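Local coordinates for Slr0280 protein (Synechocystis sp., PDB 5H3K), which is of unknown function but carries a phosphodiester glycosidase (NAGPA) family domain, consistent with a role in hydrolysing phosphodiester-linked sugars, at residues Met499-Leu504 and Leu574-Gly579. Sequence-based numbering, arbitrary orientation.
Sequences MGAGPL and LNLDGG
A first torsion of -173° turns the Asn-575 amide away from its own backbone nitrogen, beside its carbonyl carbon, and carries ND2 across to Gly-502 O. The side chain lies alongside the ring of Pro-503, pointing the same way. In Leu-574 a similar first torsion, 171°, brings CD1 of Leu-574 against the backbone of Gly-502, 3.6 Å from Gly-502 N. Three hydrogen bonds converge on Asn-575. Asn-575 O accepts from Gly-502 N at 2.9 Å. Asn-575 N donates to Pro-503 O at 3.1 Å. The third bond, 3.0 Å from Asn-575 ND2 to Gly-502 O, is nearly straight. Gly-502 O lies close to the plane of the side-chain amide, but ND2 stands above the carbonyl plane. The peptide bond before Pro-503 is cis. At Gly-502 (phi 119°) a side chain would be jammed against the carbonyl O of Ala-501. Ala-501 CB packs against Leu-576 CD2 at 3.9 Å. Leu-504 and Leu-574 form an antiparallel non-hydrogen-bonded pair. The loop between strand 497-500 of one sheet and strand 504-507 of another is bonded to strand 572-576, the neighbour of 504-507. Leu-558 and Phe-561 of helix 558-567 touch the Asn-575 side chain. The site is buried, and Gly-502 N and O both bond to Asn-575, so its backbone and side chain together hold the loop at the cis peptide between Gly-502 and Pro-503.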
# COMPACT_ATOMS: atom_id res chain seq x y z
N MET A 499 1.46 -13.50 -5.10
CA MET A 499 0.96 -13.04 -3.82
C MET A 499 -0.34 -13.78 -3.49
O MET A 499 -1.30 -13.75 -4.28
CB MET A 499 0.69 -11.53 -3.88
CG MET A 499 -0.02 -10.95 -2.65
SD MET A 499 0.95 -11.09 -1.14
CE MET A 499 2.41 -10.13 -1.54
N GLY A 500 -0.38 -14.41 -2.32
CA GLY A 500 -1.60 -14.98 -1.81
C GLY A 500 -2.32 -14.04 -0.84
O GLY A 500 -1.71 -13.20 -0.16
N ALA A 501 -3.65 -14.15 -0.81
CA ALA A 501 -4.44 -13.46 0.20
C ALA A 501 -5.76 -14.16 0.30
O ALA A 501 -5.85 -15.26 0.86
CB ALA A 501 -4.62 -11.97 -0.12
N GLY A 502 -6.80 -13.53 -0.25
CA GLY A 502 -8.09 -14.18 -0.34
C GLY A 502 -9.20 -13.47 0.41
O GLY A 502 -8.96 -12.59 1.23
N PRO A 503 -10.45 -13.86 0.13
CA PRO A 503 -10.76 -14.92 -0.85
C PRO A 503 -10.69 -14.46 -2.29
O PRO A 503 -10.70 -13.25 -2.58
CB PRO A 503 -12.18 -15.37 -0.47
CG PRO A 503 -12.74 -14.25 0.38
CD PRO A 503 -11.60 -13.49 0.97
N LEU A 504 -10.60 -15.42 -3.20
CA LEU A 504 -10.76 -15.12 -4.62
C LEU A 504 -12.20 -14.66 -4.82
O LEU A 504 -13.13 -15.32 -4.35
CB LEU A 504 -10.47 -16.37 -5.44
CG LEU A 504 -10.42 -16.20 -6.95
CD1 LEU A 504 -9.26 -15.29 -7.33
CD2 LEU A 504 -10.27 -17.58 -7.60
N LEU A 574 -8.88 -10.56 -6.71
CA LEU A 574 -8.43 -11.19 -5.48
C LEU A 574 -8.58 -10.20 -4.34
O LEU A 574 -8.06 -9.07 -4.41
CB LEU A 574 -6.96 -11.60 -5.61
CG LEU A 574 -6.26 -12.08 -4.33
CD1 LEU A 574 -6.86 -13.40 -3.89
CD2 LEU A 574 -4.76 -12.23 -4.63
N ASN A 575 -9.31 -10.60 -3.31
CA ASN A 575 -9.39 -9.82 -2.08
C ASN A 575 -8.04 -9.85 -1.39
O ASN A 575 -7.44 -10.92 -1.24
CB ASN A 575 -10.46 -10.37 -1.14
CG ASN A 575 -10.69 -9.47 0.06
OD1 ASN A 575 -11.07 -8.30 -0.09
ND2 ASN A 575 -10.41 -10.00 1.26
N LEU A 576 -7.54 -8.68 -1.02
CA LEU A 576 -6.29 -8.58 -0.26
C LEU A 576 -6.69 -8.28 1.18
O LEU A 576 -7.89 -8.15 1.48
CB LEU A 576 -5.41 -7.46 -0.84
CG LEU A 576 -4.92 -7.67 -2.29
CD1 LEU A 576 -4.19 -6.43 -2.88
CD2 LEU A 576 -4.04 -8.91 -2.40
N ASP A 577 -5.72 -8.18 2.08
CA ASP A 577 -6.01 -7.83 3.47
C ASP A 577 -6.71 -6.46 3.54
O ASP A 577 -6.43 -5.56 2.74
CB ASP A 577 -4.70 -7.83 4.28
CG ASP A 577 -4.91 -7.68 5.78
OD1 ASP A 577 -6.01 -7.97 6.32
OD2 ASP A 577 -3.90 -7.29 6.44
N GLY A 578 -7.66 -6.30 4.46
CA GLY A 578 -8.40 -5.06 4.55
C GLY A 578 -8.39 -4.42 5.92
O GLY A 578 -7.41 -4.54 6.67
N GLY A 579 -9.49 -3.75 6.27
CA GLY A 579 -9.57 -3.04 7.54
C GLY A 579 -8.52 -1.95 7.63
O GLY A 579 -8.29 -1.24 6.65